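Local coordinates for protein farnesyl diphosphate synthase (Rhodobacter capsulatus, PDB 3M0G) that probably catalyses the magnesium-dependent condensation of isopentenyl diphosphate with farnesyl diphosphate to give geranylgeranyl diphosphate, at residues A154-I157 / A158-A162; G28-R31 / D32-Y36; L247-A250 / G251-R255; E272-S275 / T276-C280. One frame throughout, in Å; residues are numbered along the deposited sequence.

In the fold
The four contacts illustrate one principle in an almost wholly helical prenyl synthase: residues one helical turn apart settle how a helix begins or nears its end. Contacts 2, 3 and 4 sit at helix starts, contact 1 near the C-terminal end of helix 149-159. Contact 1 borders the active-site region, where Ile157 touches Met86 and Asp87 of the first aspartate-rich motif; contact 3 packs on Ile218, within the second. The centres of contacts 1 and 3 lie about 23 Å apart. Contacts 1 and 2 both reach the second subunit; contact 2 is about 41 Å from contact 3, centre to centre, across the chain's middle. Contacts 3 and 4 belong to consecutive helices, centres about 25 Å apart.

Contact 1: A154-I157 / A158-A162; sequences ALDI and AAETA
Glu160 folds back along the helix toward Asp156, one turn earlier. CB of Glu160 starts 3.5 Å from Ile157 O. The next atom, CG, is 3.2 Å from Asp156 O, because CG stands beside its own backbone N (chi1 -68°) and so leans back over the preceding turn. The chain bends at chi2 (-55°), which lifts CD away from that carbonyl and carries the carboxylate toward the other acid. There OE2 of Glu160 comes to 3.4 Å from OD1 of Asp156, with the two carboxylate planes turned 60° apart. Two acceptors this close would repel each other, but Lys240 forms a salt bridge with each of these oxygens and probably offsets the charge. Underneath, Glu160 N donates to Asp156 O at 3.2 Å and more weakly to Ile157 O. A water also joins Ile157 O, 2.6 Å from it, to Thr161 OG1. Ile157 meanwhile touches Met86 and Asp87, and Leu155 packs on helix 168-194. The arrangement is an i to i+4 acid pair bridged by one lysine, near the C-terminal end of a helix in the all-alpha polyprenyl synthase fold, beside its first aspartate-rich motif.

Contact 2: G28-R31 / D32-Y36; sequences GDLR and DAMAY
Gly28 and Asp32 meet at the start of helix 29-37, where Gly28 is the N-cap. Its carbonyl accepts the N-H of Asp32 at 3.1 Å from N to O, a nearly straight bond with 174° at the hydrogen, and the following turn repeats the pattern: Ala33 N reaches Asp29 O, Met34 N reaches Leu30 O, and Ala35 N reaches Arg31 O at 2.8 Å. The phi of Gly28 is positive, 143°, a backbone shape that glycine adopts readily and that would bring any CB up against the carbonyl before it. A water joins Gly28 and Asp32, accepting from N of Gly28 and donating to OD1 of Asp32, 2.9 Å from each. CG of Asp32 lies beside its backbone N (chi1 -54°), which swings the carboxylate back to the N-cap residue. The other oxygen, OD2 of Asp32, lies 3.0 Å from Gly28 O, acceptor against acceptor; the positive end of the helix dipole would probably favour a carboxylate here. Arg31 turns its guanidinium elsewhere and gives NH1 to Leu25 O, while OD2 of Asp29 takes a weak bond from Trp102. On the apolar side the helix lies against helix 104-121 and the second subunit, where Leu30 packs on Val150 and Met34 on Ala146 of that subunit. Within the helix, the selenium of selenomethionine Met34 rests 4.1 Å from Leu30 CG.

Contact 3: L247-A250 / G251-R255; sequences LGLA and GAKSR. Unlike the reference sequence in segment 247-250: Ala250 (reference Pro). Unlike the reference sequence in segment 251-255: Ser254 (reference Ala).
The peptide units of Leu247 and Gly248 are the flat groups that meet the residues of the next turn. At the oxygen of the first, Leu247 O, the CA of Gly251 arrives at 3.4 Å in a CA-H...O contact, 156° at the hydrogen. At the second, Gly248 O accepts the N-H of Ala252, 2.7 Å from N to O; the methyl of Ala252 also lies against this oxygen. The next carbonyl, Leu249 O, receives Lys253 N and has CG of Lys253 beside it at 3.4 Å. A water makes weak bonds to both Leu247 O and Gly251 N.

Two side-chain pairs flank the turn. Leu249, its CG opposite the backbone N (chi1 -176°), sends CD1 along the flank of Lys253, reaching CE at 3.8 Å; the lysine is extended beyond CG, so its methylenes run past the leucine while the amino group continues onward. Leu247 takes another course and sets CD1 3.9 Å from CB of Arg255, against the aliphatic root of that chain. Gly251 leaves room for the Leu247 carbonyl, since a CB there would run into that oxygen. Beneath, Ala252 and Arg255 touch Ile214, and Leu249 and Lys253 touch Ile218, both on helix 199-219, whose end carries the second aspartate-rich motif. Gly248, with positive phi (93°), leaves helix 243-247 and serves as N-cap of helix 249-265: a junction of consecutive helices in the polyprenyl synthase fold, in which one glycine ends the first and N-caps the second.

Contact 4: E272-S275 / T276-C280; sequences EAAS and TLRAC. Unlike the reference sequence in segment 272-275: Ser275 (reference Ala).
The first turn of helix 275-285, in the all-alpha polyprenyl synthase fold, forms where Ala274 and Ser275 meet Arg278 and Ala279. Ala274 O receives the N-H of Arg278 at 2.8 Å from N to O, and Ser275 O receives that of Ala279 at 3.0 Å. The aliphatic start of Arg278 covers the same Ala274 carbonyl: its CG lies 3.4 Å from Ala274 O, where a chi1 of -71°, with CG opposite the carbonyl carbon, turns it back over the preceding turn. From CG to NE the chain then runs extended past the methyl of Ala274, whose CB is 4.4 Å from CD of Arg278. The guanidinium thus leaves the turn altogether and gives NH2 to Glu264 O, on helix 249-265. Leu277 is buried against Ile55 of helix 44-55, Leu201 of helix 199-219 and Leu267. Two waters lie on the polar side of the turn. One donates to Ala273 O and accepts the N-H of Leu277, so that a carbonyl and an amide too far apart to meet are joined through it. The other pairs with OG1 of Thr276 at 2.7 Å and makes longer, weak bonds to Ala273 O and Ser275 OG. That serine hydroxyl sits between its own backbone N and carbonyl carbon, with OG of Ser275 3.0 Å from Glu272 O.

Contact 1: A154-I157 / A158-A162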
ATOM      1  N   ALA B 154       6.474 -13.847  -3.175  1.00  3.13           N
ATOM      2  CA  ALA B 154       6.662 -14.261  -4.564  1.00  3.73           C
ATOM      3  C   ALA B 154       7.672 -15.399  -4.685  1.00  4.62           C
ATOM      4  O   ALA B 154       7.502 -16.313  -5.516  1.00  5.82           O
ATOM      5  CB  ALA B 154       7.108 -13.075  -5.380  1.00  5.22           C
ATOM      6  N   LEU B 155       8.760 -15.317  -3.932  1.00  5.15           N
ATOM      7  CA  LEU B 155       9.710 -16.427  -3.876  1.00  7.35           C
ATOM      8  C   LEU B 155       9.064 -17.703  -3.323  1.00  8.53           C
ATOM      9  O   LEU B 155       9.341 -18.812  -3.805  1.00  8.13           O
ATOM     10  CB  LEU B 155      10.955 -16.054  -3.064  1.00  7.69           C
ATOM     11  CG  LEU B 155      11.898 -15.022  -3.694  1.00  6.03           C
ATOM     12  CD1 LEU B 155      12.807 -14.459  -2.618  1.00  8.55           C
ATOM     13  CD2 LEU B 155      12.704 -15.561  -4.868  1.00  8.15           C
ATOM     14  N   ASP B 156       8.195 -17.536  -2.328  1.00  9.53           N
ATOM     15  CA  ASP B 156       7.543 -18.657  -1.651  1.00 11.76           C
ATOM     16  C   ASP B 156       6.440 -19.299  -2.480  1.00 12.99           C
ATOM     17  O   ASP B 156       6.257 -20.510  -2.418  1.00 12.96           O
ATOM     18  CB  ASP B 156       7.008 -18.245  -0.281  1.00 12.59           C
ATOM     19  CG  ASP B 156       6.902 -19.424   0.688  1.00 21.33           C
ATOM     20  OD1 ASP B 156       7.343 -20.551   0.338  1.00 14.74           O
ATOM     21  OD2 ASP B 156       6.390 -19.221   1.813  1.00 14.14           O
ATOM     22  N   ILE B 157       5.724 -18.496  -3.268  1.00 13.71           N
ATOM     23  CA  ILE B 157       4.732 -19.024  -4.220  1.00 14.11           C
ATOM     24  C   ILE B 157       5.416 -19.840  -5.321  1.00 14.07           C
ATOM     25  O   ILE B 157       4.943 -20.925  -5.687  1.00 13.14           O
ATOM     26  CB  ILE B 157       3.834 -17.889  -4.816  1.00 14.94           C
ATOM     27  CG1 ILE B 157       2.866 -17.360  -3.751  1.00 20.02           C
ATOM     28  CG2 ILE B 157       3.083 -18.354  -6.078  1.00 20.75           C
ATOM     29  CD1 ILE B 157       2.238 -18.453  -2.861  1.00 16.35           C
ATOM     30  N   ALA B 158       6.547 -19.330  -5.812  1.00 14.09           N
ATOM     31  CA  ALA B 158       7.344 -20.034  -6.806  1.00 13.77           C
ATOM     32  C   ALA B 158       7.946 -21.320  -6.238  1.00 12.52           C
ATOM     33  O   ALA B 158       8.024 -22.333  -6.925  1.00 11.53           O
ATOM     34  CB  ALA B 158       8.438 -19.139  -7.357  1.00 14.51           C
ATOM     35  N   ALA B 159       8.374 -21.274  -4.981  1.00 10.92           N
ATOM     36  CA  ALA B 159       8.926 -22.450  -4.318  1.00 11.11           C
ATOM     37  C   ALA B 159       7.924 -23.608  -4.224  1.00 11.69           C
ATOM     38  O   ALA B 159       8.326 -24.765  -4.334  1.00 10.87           O
ATOM     39  CB  ALA B 159       9.451 -22.082  -2.925  1.00 10.94           C
ATOM     40  N   GLU B 160       6.637 -23.286  -4.044  1.00 13.03           N
ATOM     41  CA  GLU B 160       5.567 -24.278  -3.814  1.00 15.75           C
ATOM     42  C   GLU B 160       5.338 -25.238  -4.973  1.00 16.88           C
ATOM     43  O   GLU B 160       4.779 -26.327  -4.787  1.00 16.37           O
ATOM     44  CB  GLU B 160       4.229 -23.596  -3.493  1.00 16.97           C
ATOM     45  CG  GLU B 160       4.166 -22.857  -2.152  1.00 34.48           C
ATOM     46  CD  GLU B 160       4.524 -23.732  -0.950  1.00 18.41           C
ATOM     47  OE1 GLU B 160       4.103 -24.912  -0.903  1.00 34.67           O
ATOM     48  OE2 GLU B 160       5.214 -23.217  -0.040  1.00 34.67           O
ATOM     49  N   THR B 161       5.743 -24.792  -6.161  1.00 18.27           N
ATOM     50  CA  THR B 161       5.669 -25.557  -7.391  1.00 19.13           C
ATOM     51  C   THR B 161       6.961 -26.355  -7.572  1.00 19.85           C
ATOM     52  O   THR B 161       6.957 -27.583  -7.459  1.00 20.27           O
ATOM     53  CB  THR B 161       5.467 -24.614  -8.612  1.00 19.27           C
ATOM     54  OG1 THR B 161       4.136 -24.091  -8.603  1.00 35.52           O
ATOM     55  CG2 THR B 161       5.702 -25.341  -9.934  1.00 35.59           C
ATOM     56  N   ALA B 162       8.056 -25.630  -7.823  1.00 19.54           N
ATOM     57  CA  ALA B 162       9.366 -26.180  -8.189  1.00 19.05           C
ATOM     58  C   ALA B 162       9.658 -27.628  -7.761  1.00 18.52           C
ATOM     59  O   ALA B 162       9.438 -28.019  -6.608  1.00 18.26           O
ATOM     60  CB  ALA B 162      10.478 -25.246  -7.715  1.00 19.16           C
TER
HETATM   61  O   HOH W   1       3.829 -21.676  -7.955  1.00 22.69           O

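Contact 2: G28-R31 / D32-Y36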
ATOM      1  N   GLY B  28     -20.025  -0.645   5.176  1.00 14.92           N
ATOM      2  CA  GLY B  28     -20.134  -1.550   4.031  1.00 14.27           C
ATOM      3  C   GLY B  28     -19.374  -2.853   4.194  1.00 13.30           C
ATOM      4  O   GLY B  28     -18.678  -3.051   5.189  1.00 13.47           O
ATOM      5  N   ASP B  29     -19.506  -3.735   3.206  1.00 12.66           N
ATOM      6  CA  ASP B  29     -18.822  -5.032   3.193  1.00 12.45           C
ATOM      7  C   ASP B  29     -17.299  -4.872   3.271  1.00 11.07           C
ATOM      8  O   ASP B  29     -16.609  -5.658   3.940  1.00 10.98           O
ATOM      9  CB  ASP B  29     -19.195  -5.814   1.923  1.00 14.22           C
ATOM     10  CG  ASP B  29     -20.572  -6.481   2.016  1.00 17.15           C
ATOM     11  OD1 ASP B  29     -21.405  -6.281   1.106  1.00 15.46           O
ATOM     12  OD2 ASP B  29     -20.821  -7.205   2.995  1.00 15.13           O
ATOM     13  N   LEU B  30     -16.787  -3.848   2.588  1.00 10.11           N
ATOM     14  CA  LEU B  30     -15.357  -3.556   2.589  1.00  9.21           C
ATOM     15  C   LEU B  30     -14.854  -3.224   3.996  1.00  8.58           C
ATOM     16  O   LEU B  30     -13.821  -3.748   4.408  1.00  8.01           O
ATOM     17  CB  LEU B  30     -15.006  -2.435   1.599  1.00  9.23           C
ATOM     18  CG  LEU B  30     -13.574  -1.860   1.638  1.00 14.90           C
ATOM     19  CD1 LEU B  30     -12.511  -2.777   0.998  1.00  9.90           C
ATOM     20  CD2 LEU B  30     -13.518  -0.473   1.008  1.00  9.44           C
ATOM     21  N   ARG B  31     -15.585  -2.385   4.737  1.00  8.51           N
ATOM     22  CA  ARG B  31     -15.201  -2.086   6.130  1.00  9.85           C
ATOM     23  C   ARG B  31     -15.311  -3.283   7.086  1.00 10.59           C
ATOM     24  O   ARG B  31     -14.411  -3.508   7.912  1.00 10.20           O
ATOM     25  CB  ARG B  31     -15.964  -0.894   6.700  1.00 10.35           C
ATOM     26  CG  ARG B  31     -15.470  -0.490   8.091  1.00 10.49           C
ATOM     27  CD  ARG B  31     -16.259   0.679   8.632  1.00 11.10           C
ATOM     28  NE  ARG B  31     -17.555   0.233   9.140  1.00 11.52           N
ATOM     29  CZ  ARG B  31     -18.538   1.044   9.500  1.00 10.67           C
ATOM     30  NH1 ARG B  31     -18.392   2.355   9.399  1.00 11.55           N
ATOM     31  NH2 ARG B  31     -19.675   0.532   9.948  1.00 12.19           N
ATOM     32  N   ASP B  32     -16.409  -4.035   6.981  1.00 11.29           N
ATOM     33  CA  ASP B  32     -16.600  -5.270   7.763  1.00 11.88           C
ATOM     34  C   ASP B  32     -15.490  -6.295   7.520  1.00 11.40           C
ATOM     35  O   ASP B  32     -14.990  -6.917   8.464  1.00 11.05           O
ATOM     36  CB  ASP B  32     -17.947  -5.917   7.435  1.00 13.06           C
ATOM     37  CG  ASP B  32     -19.107  -4.963   7.600  1.00 19.87           C
ATOM     38  OD1 ASP B  32     -19.027  -4.063   8.467  1.00 14.04           O
ATOM     39  OD2 ASP B  32     -20.094  -5.114   6.857  1.00 14.08           O
ATOM     40  N   ALA B  33     -15.143  -6.484   6.250  1.00 10.92           N
ATOM     41  CA  ALA B  33     -14.074  -7.389   5.860  1.00 11.20           C
ATOM     42  C   ALA B  33     -12.736  -6.966   6.465  1.00 10.64           C
ATOM     43  O   ALA B  33     -12.005  -7.798   7.008  1.00  9.99           O
ATOM     44  CB  ALA B  33     -13.987  -7.483   4.330  1.00 11.05           C
HETATM   45  N   MSE B  34     -12.433  -5.672   6.380  1.00 10.88           N
HETATM   46  CA  MSE B  34     -11.194  -5.123   6.951  1.00 11.39           C
HETATM   47  C   MSE B  34     -11.193  -5.326   8.464  1.00  9.65           C
HETATM   48  O   MSE B  34     -10.221  -5.820   9.037  1.00  9.06           O
HETATM   49  CB  MSE B  34     -11.061  -3.624   6.645  1.00 13.65           C
HETATM   50  CG  MSE B  34     -11.026  -3.290   5.161  1.00 11.32           C
HETATM   51 SE   MSE B  34     -11.063  -1.366   4.816  1.00 18.22          SE
HETATM   52  CE  MSE B  34      -9.331  -0.906   5.600  1.00 10.70           C
ATOM     53  N   ALA B  35     -12.296  -4.940   9.102  1.00  8.53           N
ATOM     54  CA  ALA B  35     -12.453  -5.072  10.551  1.00  8.06           C
ATOM     55  C   ALA B  35     -12.234  -6.526  10.983  1.00  8.50           C
ATOM     56  O   ALA B  35     -11.517  -6.801  11.960  1.00  8.66           O
ATOM     57  CB  ALA B  35     -13.838  -4.571  10.984  1.00  7.86           C
ATOM     58  N   TYR B  36     -12.829  -7.446  10.227  1.00  8.95           N
ATOM     59  CA  TYR B  36     -12.725  -8.898  10.483  1.00  9.66           C
ATOM     60  C   TYR B  36     -11.272  -9.374  10.358  1.00 10.71           C
ATOM     61  O   TYR B  36     -10.788 -10.127  11.196  1.00 10.12           O
ATOM     62  CB  TYR B  36     -13.641  -9.641   9.507  1.00  9.81           C
ATOM     63  CG  TYR B  36     -13.712 -11.144   9.656  1.00 13.16           C
ATOM     64  CD1 TYR B  36     -14.615 -11.733  10.546  1.00 10.36           C
ATOM     65  CD2 TYR B  36     -12.907 -11.983   8.871  1.00 10.31           C
ATOM     66  CE1 TYR B  36     -14.686 -13.109  10.682  1.00 13.33           C
ATOM     67  CE2 TYR B  36     -12.973 -13.368   9.000  1.00 13.18           C
ATOM     68  CZ  TYR B  36     -13.865 -13.918   9.904  1.00 10.46           C
ATOM     69  OH  TYR B  36     -13.946 -15.278  10.031  1.00 13.48           O
TER
HETATM   70  O   HOH W   2     -20.372  -1.532   7.957  1.00 10.30           O

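Contact 3: L247-A250 / G251-R255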
ATOM      1  N   LEU B 247      18.060 -28.510   8.053  1.00  8.25           N
ATOM      2  CA  LEU B 247      18.974 -28.544   9.201  1.00  8.58           C
ATOM      3  C   LEU B 247      18.857 -29.786  10.076  1.00  8.52           C
ATOM      4  O   LEU B 247      19.766 -30.095  10.840  1.00  9.10           O
ATOM      5  CB  LEU B 247      18.838 -27.276  10.048  1.00  8.45           C
ATOM      6  CG  LEU B 247      19.119 -25.924   9.369  1.00 11.52           C
ATOM      7  CD1 LEU B 247      18.674 -24.754  10.250  1.00  9.05           C
ATOM      8  CD2 LEU B 247      20.599 -25.772   9.003  1.00  9.13           C
ATOM      9  N   GLY B 248      17.757 -30.512   9.947  1.00  8.56           N
ATOM     10  CA  GLY B 248      17.457 -31.620  10.858  1.00  8.53           C
ATOM     11  C   GLY B 248      16.599 -31.026  11.957  1.00  9.23           C
ATOM     12  O   GLY B 248      16.592 -29.817  12.139  1.00  8.25           O
ATOM     13  N   LEU B 249      15.864 -31.864  12.678  1.00 11.04           N
ATOM     14  CA  LEU B 249      15.016 -31.386  13.772  1.00 11.52           C
ATOM     15  C   LEU B 249      15.843 -30.820  14.917  1.00 10.87           C
ATOM     16  O   LEU B 249      15.622 -29.682  15.331  1.00 10.84           O
ATOM     17  CB  LEU B 249      14.057 -32.484  14.267  1.00 12.57           C
ATOM     18  CG  LEU B 249      13.045 -32.087  15.360  1.00 18.30           C
ATOM     19  CD1 LEU B 249      12.418 -30.715  15.093  1.00 13.17           C
ATOM     20  CD2 LEU B 249      11.949 -33.168  15.523  1.00 13.28           C
ATOM     21  N   ALA B 250      16.796 -31.606  15.420  1.00 10.13           N
ATOM     22  CA  ALA B 250      17.699 -31.132  16.465  1.00  9.17           C
ATOM     23  C   ALA B 250      18.548 -29.972  15.944  1.00  7.99           C
ATOM     24  O   ALA B 250      18.842 -29.039  16.679  1.00  6.82           O
ATOM     25  CB  ALA B 250      18.583 -32.266  16.987  1.00  9.12           C
ATOM     26  N   GLY B 251      18.901 -30.024  14.661  1.00  6.82           N
ATOM     27  CA  GLY B 251      19.676 -28.950  14.030  1.00  6.61           C
ATOM     28  C   GLY B 251      18.897 -27.649  13.916  1.00  6.34           C
ATOM     29  O   GLY B 251      19.462 -26.569  14.089  1.00  7.02           O
ATOM     30  N   ALA B 252      17.595 -27.749  13.644  1.00  6.32           N
ATOM     31  CA  ALA B 252      16.742 -26.551  13.564  1.00  6.81           C
ATOM     32  C   ALA B 252      16.599 -25.927  14.933  1.00  7.23           C
ATOM     33  O   ALA B 252      16.698 -24.698  15.069  1.00  7.45           O
ATOM     34  CB  ALA B 252      15.386 -26.871  13.009  1.00  6.97           C
ATOM     35  N   LYS B 253      16.377 -26.775  15.935  1.00  7.22           N
ATOM     36  CA  LYS B 253      16.200 -26.334  17.327  1.00  7.52           C
ATOM     37  C   LYS B 253      17.444 -25.627  17.840  1.00  7.43           C
ATOM     38  O   LYS B 253      17.364 -24.598  18.521  1.00  7.05           O
ATOM     39  CB  LYS B 253      15.903 -27.534  18.229  1.00  8.93           C
ATOM     40  CG  LYS B 253      14.503 -28.113  18.072  1.00 22.41           C
ATOM     41  CD  LYS B 253      14.351 -29.436  18.822  1.00 10.42           C
ATOM     42  CE  LYS B 253      12.889 -29.884  18.792  1.00 22.16           C
ATOM     43  NZ  LYS B 253      12.626 -31.086  19.638  1.00 12.26           N
ATOM     44  N   SER B 254      18.599 -26.189  17.508  1.00  7.41           N
ATOM     45  CA  SER B 254      19.862 -25.609  17.935  1.00  7.78           C
ATOM     46  C   SER B 254      20.108 -24.268  17.243  1.00  7.93           C
ATOM     47  O   SER B 254      20.556 -23.344  17.879  1.00  8.50           O
ATOM     48  CB  SER B 254      21.019 -26.589  17.685  1.00  7.56           C
ATOM     49  OG  SER B 254      22.273 -26.020  18.012  1.00 10.57           O
ATOM     50  N   ARG B 255      19.808 -24.172  15.944  1.00  7.76           N
ATOM     51  CA  ARG B 255      19.956 -22.916  15.199  1.00  7.77           C
ATOM     52  C   ARG B 255      19.057 -21.816  15.782  1.00  7.11           C
ATOM     53  O   ARG B 255      19.497 -20.687  15.993  1.00  6.45           O
ATOM     54  CB  ARG B 255      19.652 -23.133  13.706  1.00  8.84           C
ATOM     55  CG  ARG B 255      19.992 -21.948  12.772  1.00  9.62           C
ATOM     56  CD  ARG B 255      21.513 -21.793  12.611  1.00 10.30           C
ATOM     57  NE  ARG B 255      21.868 -20.667  11.751  1.00 11.47           N
ATOM     58  CZ  ARG B 255      22.651 -19.650  12.096  1.00 10.95           C
ATOM     59  NH1 ARG B 255      23.184 -19.581  13.316  1.00 11.83           N
ATOM     60  NH2 ARG B 255      22.901 -18.694  11.209  1.00 11.96           N
TER
HETATM   61  O   HOH W   3      19.918 -32.588  13.080  1.00  2.00           O

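Contact 4: E272-S275 / T276-C280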
ATOM      1  N   GLU B 272      19.847  -3.126  31.035  1.00 14.54           N
ATOM      2  CA  GLU B 272      18.725  -3.856  31.647  1.00 14.27           C
ATOM      3  C   GLU B 272      17.355  -3.527  31.033  1.00 13.95           C
ATOM      4  O   GLU B 272      16.390  -4.279  31.209  1.00 13.48           O
ATOM      5  CB  GLU B 272      18.694  -3.667  33.170  1.00 14.46           C
ATOM      6  CG  GLU B 272      19.848  -4.336  33.911  1.00 18.79           C
ATOM      7  CD  GLU B 272      19.859  -5.863  33.793  1.00 14.98           C
ATOM      8  OE1 GLU B 272      18.801  -6.478  33.520  1.00 18.59           O
ATOM      9  OE2 GLU B 272      20.947  -6.450  33.989  1.00 18.98           O
ATOM     10  N   ALA B 273      17.273  -2.408  30.314  1.00 14.21           N
ATOM     11  CA  ALA B 273      16.032  -2.021  29.637  1.00 14.09           C
ATOM     12  C   ALA B 273      15.649  -2.958  28.473  1.00 13.93           C
ATOM     13  O   ALA B 273      14.493  -2.975  28.036  1.00 13.90           O
ATOM     14  CB  ALA B 273      16.107  -0.579  29.176  1.00 14.15           C
ATOM     15  N   ALA B 274      16.609  -3.740  27.982  1.00 13.61           N
ATOM     16  CA  ALA B 274      16.354  -4.691  26.889  1.00 13.00           C
ATOM     17  C   ALA B 274      15.687  -6.013  27.329  1.00 12.55           C
ATOM     18  O   ALA B 274      15.352  -6.857  26.490  1.00 12.37           O
ATOM     19  CB  ALA B 274      17.638  -4.975  26.128  1.00 13.01           C
ATOM     20  N   SER B 275      15.477  -6.182  28.633  1.00 12.19           N
ATOM     21  CA  SER B 275      15.026  -7.476  29.184  1.00 11.22           C
ATOM     22  C   SER B 275      13.661  -7.941  28.666  1.00 10.74           C
ATOM     23  O   SER B 275      13.465  -9.123  28.424  1.00 12.01           O
ATOM     24  CB  SER B 275      15.051  -7.432  30.721  1.00 11.77           C
ATOM     25  OG  SER B 275      14.212  -6.404  31.200  1.00 21.49           O
ATOM     26  N   THR B 276      12.727  -7.020  28.451  1.00  9.52           N
ATOM     27  CA  THR B 276      11.433  -7.398  27.889  1.00  8.79           C
ATOM     28  C   THR B 276      11.586  -7.869  26.423  1.00  7.83           C
ATOM     29  O   THR B 276      10.993  -8.865  26.035  1.00  7.79           O
ATOM     30  CB  THR B 276      10.390  -6.271  28.037  1.00  9.37           C
ATOM     31  OG1 THR B 276      10.242  -5.964  29.419  1.00 14.09           O
ATOM     32  CG2 THR B 276       9.034  -6.698  27.484  1.00 13.91           C
ATOM     33  N   LEU B 277      12.413  -7.185  25.634  1.00  6.44           N
ATOM     34  CA  LEU B 277      12.711  -7.662  24.271  1.00  5.58           C
ATOM     35  C   LEU B 277      13.525  -8.959  24.215  1.00  5.91           C
ATOM     36  O   LEU B 277      13.345  -9.762  23.295  1.00  5.24           O
ATOM     37  CB  LEU B 277      13.398  -6.581  23.437  1.00  5.56           C
ATOM     38  CG  LEU B 277      12.564  -5.393  22.950  1.00 18.26           C
ATOM     39  CD1 LEU B 277      13.376  -4.502  22.037  1.00  5.28           C
ATOM     40  CD2 LEU B 277      11.329  -5.865  22.241  1.00  5.89           C
ATOM     41  N   ARG B 278      14.449  -9.139  25.154  1.00  6.81           N
ATOM     42  CA  ARG B 278      15.182 -10.397  25.279  1.00  8.99           C
ATOM     43  C   ARG B 278      14.221 -11.552  25.586  1.00  8.98           C
ATOM     44  O   ARG B 278      14.335 -12.613  25.000  1.00  8.57           O
ATOM     45  CB  ARG B 278      16.315 -10.293  26.320  1.00 10.39           C
ATOM     46  CG  ARG B 278      17.486  -9.418  25.839  1.00 19.19           C
ATOM     47  CD  ARG B 278      18.585  -9.206  26.895  1.00 12.08           C
ATOM     48  NE  ARG B 278      19.861  -8.916  26.236  1.00 20.20           N
ATOM     49  CZ  ARG B 278      20.911  -8.332  26.805  1.00 12.15           C
ATOM     50  NH1 ARG B 278      20.866  -7.945  28.074  1.00 20.01           N
ATOM     51  NH2 ARG B 278      22.011  -8.125  26.091  1.00 19.86           N
ATOM     52  N   ALA B 279      13.251 -11.320  26.463  1.00  9.44           N
ATOM     53  CA  ALA B 279      12.250 -12.352  26.800  1.00 10.56           C
ATOM     54  C   ALA B 279      11.354 -12.698  25.605  1.00 11.25           C
ATOM     55  O   ALA B 279      11.017 -13.870  25.386  1.00 10.46           O
ATOM     56  CB  ALA B 279      11.421 -11.930  28.031  1.00 11.17           C
ATOM     57  N   CYS B 280      11.008 -11.684  24.808  1.00 11.45           N
ATOM     58  CA  CYS B 280      10.195 -11.906  23.623  1.00 12.53           C
ATOM     59  C   CYS B 280      10.898 -12.825  22.621  1.00 12.92           C
ATOM     60  O   CYS B 280      10.261 -13.692  22.028  1.00 13.51           O
ATOM     61  CB  CYS B 280       9.827 -10.586  22.951  1.00 13.36           C
ATOM     62  SG  CYS B 280       8.761 -10.802  21.510  1.00 16.36           S
TER
HETATM   63  O   HOH W   4      12.928  -4.199  26.250  1.00  9.21           O
HETATM   64  O   HOH W   5      12.013  -4.106  30.106  1.00 20.68           O